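Local coordinates for oligopeptide ABC transporter, periplasmic oligopeptide-binding protein, putative (Thermotoga maritima MSB8, PDB 5IPW), which probably binds oligopeptides in the periplasm and delivers them to an ABC transporter for uptake, at residues A[8-11]-A[17-20]; A[263-266]-A[270-273]. All blocks are in the same frame, centred on the assembly; numbering follows the deposited sequence.

Contact 1. Residues A[8-11]-A[17-20]; sequences EEYY and KITE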
loop_
_atom_site.group_PDB
_atom_site.type_symbol
_atom_site.label_atom_id
_atom_site.label_comp_id
_atom_site.label_asym_id
_atom_site.label_seq_id
_atom_site.Cartn_x
_atom_site.Cartn_y
_atom_site.Cartn_z
ATOM N N GLU A 8 -24.474 -9.690 -16.890
ATOM C CA GLU A 8 -25.724 -10.020 -16.213
ATOM C C GLU A 8 -25.847 -9.319 -14.855
ATOM O O GLU A 8 -26.877 -8.713 -14.562
ATOM C CB GLU A 8 -25.854 -11.533 -16.043
ATOM C CG GLU A 8 -27.278 -12.005 -15.783
ATOM C CD GLU A 8 -27.326 -13.401 -15.178
ATOM O OE1 GLU A 8 -27.153 -14.393 -15.927
ATOM O OE2 GLU A 8 -27.539 -13.506 -13.948
ATOM N N GLU A 9 -24.806 -9.397 -14.029
ATOM C CA GLU A 9 -24.830 -8.727 -12.726
ATOM C C GLU A 9 -24.891 -7.208 -12.844
ATOM O O GLU A 9 -25.516 -6.541 -12.013
ATOM C CB GLU A 9 -23.615 -9.120 -11.887
ATOM C CG GLU A 9 -23.602 -10.570 -11.432
ATOM C CD GLU A 9 -24.841 -10.951 -10.632
ATOM O OE1 GLU A 9 -25.189 -10.227 -9.665
ATOM O OE2 GLU A 9 -25.472 -11.974 -10.987
ATOM N N TYR A 10 -24.233 -6.657 -13.864
ATOM C CA TYR A 10 -24.306 -5.219 -14.131
ATOM C C TYR A 10 -25.741 -4.836 -14.448
ATOM O O TYR A 10 -26.247 -3.825 -13.967
ATOM C CB TYR A 10 -23.375 -4.818 -15.297
ATOM C CG TYR A 10 -23.492 -3.365 -15.699
ATOM C CD1 TYR A 10 -22.980 -2.360 -14.892
ATOM C CD2 TYR A 10 -24.132 -2.999 -16.880
ATOM C CE1 TYR A 10 -23.096 -1.031 -15.244
ATOM C CE2 TYR A 10 -24.255 -1.666 -17.244
ATOM C CZ TYR A 10 -23.733 -0.685 -16.418
ATOM O OH TYR A 10 -23.845 0.651 -16.771
ATOM N N TYR A 11 -26.382 -5.655 -15.271
ATOM C CA TYR A 11 -27.782 -5.470 -15.616
ATOM C C TYR A 11 -28.701 -5.549 -14.403
ATOM O O TYR A 11 -29.602 -4.731 -14.254
ATOM C CB TYR A 11 -28.214 -6.508 -16.650
ATOM C CG TYR A 11 -29.691 -6.485 -16.917
ATOM C CD1 TYR A 11 -30.298 -5.340 -17.421
ATOM C CD2 TYR A 11 -30.490 -7.600 -16.654
ATOM C CE1 TYR A 11 -31.653 -5.302 -17.675
ATOM C CE2 TYR A 11 -31.854 -7.569 -16.897
ATOM C CZ TYR A 11 -32.429 -6.416 -17.410
ATOM O OH TYR A 11 -33.780 -6.357 -17.659
ATOM N N LYS A 17 -28.423 -3.139 -20.177
ATOM C CA LYS A 17 -27.807 -4.302 -20.781
ATOM C C LYS A 17 -26.630 -3.857 -21.622
ATOM O O LYS A 17 -26.671 -2.806 -22.265
ATOM C CB LYS A 17 -28.786 -5.040 -21.699
ATOM C CG LYS A 17 -29.923 -5.758 -21.003
ATOM C CD LYS A 17 -30.836 -6.435 -22.023
ATOM C CE LYS A 17 -32.160 -6.880 -21.411
ATOM N NZ LYS A 17 -31.981 -7.971 -20.407
ATOM N N ILE A 18 -25.589 -4.677 -21.622
ATOM C CA ILE A 18 -24.533 -4.571 -22.601
ATOM C C ILE A 18 -24.923 -5.541 -23.708
ATOM O O ILE A 18 -24.909 -6.756 -23.501
ATOM C CB ILE A 18 -23.174 -4.957 -22.000
ATOM C CG1 ILE A 18 -22.789 -3.979 -20.899
ATOM C CG2 ILE A 18 -22.096 -4.953 -23.070
ATOM C CD1 ILE A 18 -21.798 -4.544 -19.914
ATOM N N THR A 19 -25.277 -5.003 -24.872
ATOM C CA THR A 19 -25.864 -5.807 -25.951
ATOM C C THR A 19 -24.900 -6.094 -27.107
ATOM O O THR A 19 -25.237 -6.839 -28.030
ATOM C CB THR A 19 -27.117 -5.111 -26.528
ATOM O OG1 THR A 19 -26.750 -3.867 -27.140
ATOM C CG2 THR A 19 -28.148 -4.844 -25.424
ATOM N N GLU A 20 -23.703 -5.522 -27.043
ATOM C CA GLU A 20 -22.816 -5.462 -28.192
ATOM C C GLU A 20 -21.406 -5.211 -27.680
ATOM O O GLU A 20 -21.224 -4.458 -26.714
ATOM C CB GLU A 20 -23.253 -4.297 -29.075
ATOM C CG GLU A 20 -23.291 -4.578 -30.563
ATOM C CD GLU A 20 -23.690 -3.345 -31.364
ATOM O OE1 GLU A 20 -24.523 -2.541 -30.876
ATOM O OE2 GLU A 20 -23.167 -3.174 -32.486
#
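K17 lays its side chain along the ring of Y11, the two side chains running side by side and pointing the same way. Its CG comes first, lying off-centre over the ring, 4.1 Å from the centroid of the Y11 ring in a CH-pi contact. The chain stays extended until the last bond, where a bend (chi4 -67°) carries the ammonium group over the same ring. NZ of K17 then stands 3.7 Å from the Y11 centroid, a cation-pi contact displaced toward the rim. It sits 24° off the ring normal. With CG anti to the backbone N (chi1 173°), Y11 presents a ring face to K17. Next along the chain, the end of I18 reaches Y10. Its CD1 meets CD2 of Y10 at 4.1 Å, approaching the ring obliquely, with the two side chains crossing at about a right angle. Y10 O also accepts a hydrogen bond from T14 OG1, at the end of helix 7-14. The loop after this helix doubles back so that K17 and I18 lie on the side chains of the helix's own tyrosines, a local helix-to-loop packing secured by a cation-pi pair.

Contact 2. Residues A[263-266]-A[270-273]; sequences AVDI and QLPY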
loop_
_atom_site.group_PDB
_atom_site.type_symbol
_atom_site.label_atom_id
_atom_site.label_comp_id
_atom_site.label_asym_id
_atom_site.label_seq_id
_atom_site.Cartn_x
_atom_site.Cartn_y
_atom_site.Cartn_z
ATOM N N ALA A 263 -11.775 -7.569 -19.836
ATOM C CA ALA A 263 -12.705 -6.642 -19.212
ATOM C C ALA A 263 -13.217 -5.680 -20.251
ATOM O O ALA A 263 -12.528 -5.379 -21.214
ATOM C CB ALA A 263 -12.035 -5.881 -18.089
ATOM N N VAL A 264 -14.436 -5.200 -20.040
ATOM C CA VAL A 264 -15.046 -4.201 -20.898
ATOM C C VAL A 264 -15.641 -3.051 -20.093
ATOM O O VAL A 264 -15.733 -3.096 -18.870
ATOM C CB VAL A 264 -16.157 -4.807 -21.781
ATOM C CG1 VAL A 264 -15.621 -5.965 -22.615
ATOM C CG2 VAL A 264 -17.336 -5.285 -20.936
ATOM N N ASP A 265 -15.991 -2.014 -20.834
ATOM C CA ASP A 265 -16.819 -0.886 -20.418
ATOM C C ASP A 265 -18.233 -1.246 -20.080
ATOM O O ASP A 265 -18.728 -2.290 -20.480
ATOM C CB ASP A 265 -17.003 0.026 -21.636
ATOM C CG ASP A 265 -16.170 1.204 -21.583
ATOM O OD1 ASP A 265 -15.379 1.305 -20.630
ATOM O OD2 ASP A 265 -16.304 2.035 -22.492
ATOM N N ILE A 266 -18.923 -0.302 -19.456
ATOM C CA ILE A 266 -20.376 -0.352 -19.396
ATOM C C ILE A 266 -21.025 -0.314 -20.787
ATOM O O ILE A 266 -22.122 -0.815 -20.951
ATOM C CB ILE A 266 -20.977 0.737 -18.469
ATOM C CG1 ILE A 266 -20.594 2.149 -18.907
ATOM C CG2 ILE A 266 -20.529 0.508 -17.033
ATOM C CD1 ILE A 266 -21.200 3.245 -18.048
ATOM N N GLN A 270 -14.058 -3.255 -25.266
ATOM C CA GLN A 270 -12.975 -4.068 -24.726
ATOM C C GLN A 270 -11.799 -3.181 -24.340
ATOM O O GLN A 270 -11.218 -2.492 -25.178
ATOM C CB GLN A 270 -12.496 -5.105 -25.750
ATOM C CG GLN A 270 -11.316 -5.938 -25.256
ATOM C CD GLN A 270 -10.657 -6.773 -26.340
ATOM O OE1 GLN A 270 -10.587 -6.365 -27.502
ATOM N NE2 GLN A 270 -10.140 -7.942 -25.958
ATOM N N LEU A 271 -11.439 -3.224 -23.070
ATOM C CA LEU A 271 -10.352 -2.415 -22.564
ATOM C C LEU A 271 -9.003 -3.051 -22.932
ATOM O O LEU A 271 -8.955 -4.202 -23.366
ATOM C CB LEU A 271 -10.503 -2.255 -21.042
ATOM C CG LEU A 271 -11.779 -1.532 -20.618
ATOM C CD1 LEU A 271 -11.990 -1.661 -19.122
ATOM C CD2 LEU A 271 -11.744 -0.065 -21.018
ATOM N N PRO A 272 -7.905 -2.289 -22.792
ATOM C CA PRO A 272 -7.845 -0.868 -22.408
ATOM C C PRO A 272 -8.323 0.052 -23.509
ATOM O O PRO A 272 -8.496 -0.378 -24.627
ATOM C CB PRO A 272 -6.354 -0.633 -22.139
ATOM C CG PRO A 272 -5.656 -1.675 -22.937
ATOM C CD PRO A 272 -6.562 -2.876 -22.933
ATOM N N TYR A 273 -8.547 1.316 -23.192
ATOM C CA TYR A 273 -8.859 2.293 -24.220
ATOM C C TYR A 273 -7.603 2.629 -25.022
ATOM O O TYR A 273 -7.632 2.734 -26.243
ATOM C CB TYR A 273 -9.358 3.569 -23.579
ATOM C CG TYR A 273 -10.731 3.492 -22.943
ATOM C CD1 TYR A 273 -11.849 3.171 -23.693
ATOM C CD2 TYR A 273 -10.909 3.801 -21.607
ATOM C CE1 TYR A 273 -13.108 3.139 -23.117
ATOM C CE2 TYR A 273 -12.156 3.779 -21.030
ATOM C CZ TYR A 273 -13.247 3.435 -21.787
ATOM O OH TYR A 273 -14.481 3.436 -21.203
#
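A263 O accepts the backbone N-H of L271, with L271 N 3.0 Å from A263 O. V264 and Q270 form a single beta bridge here, and CG1 of V264 lies 3.9 Å from CA of Q270. The backbone of V264 is further bonded to L48 and V50, and that of Q270 to H22. Strand 263-265 is an outermost strand of a three-stranded mixed sheet, parallel to its neighbour 48-51; the returning chain meets it at Q270 and L271, then veers off across it, with a cis peptide bond before P272. The side-chain amide of Q270 points elsewhere: NE2 donates to the carbonyl oxygens of F261 and P259. Farther along, Y273 OH donates to D265 OD2, although the hydroxyl is modelled too close to the carboxylate and its exact place is doubtful. D265 OD2 is also hydrogen-bonded to N269 ND2, and Y273 OH to the backbone N of G57. L271 packs beside these groups, its CD2 3.8 Å above the centre of the Y273 ring and its CD1 4.3 Å from CB of A263.

Overall arrangement
Contact 1 lies toward the surface, its centre about 33 Å from the centre of the chain, and is only partly buried; contact 2 is buried, its centre about 25 Å from the centre of the chain. Their centres are about 13 Å apart and they touch through side chains and backbone, I18 and Y10 packing on I266 and I18 also on D265 O. Strand 48-51 serves both: V49 receives side chains from contact 1, while L48 and V50 meet contact 2 through backbone bonds and side chains. The chemistry follows the setting. Contact 1 relies on side chains alone, a charge over an aromatic face beside an apolar touch, whereas contact 2 pairs backbone with backbone and gives its buried polar side chains hydrogen-bonding partners.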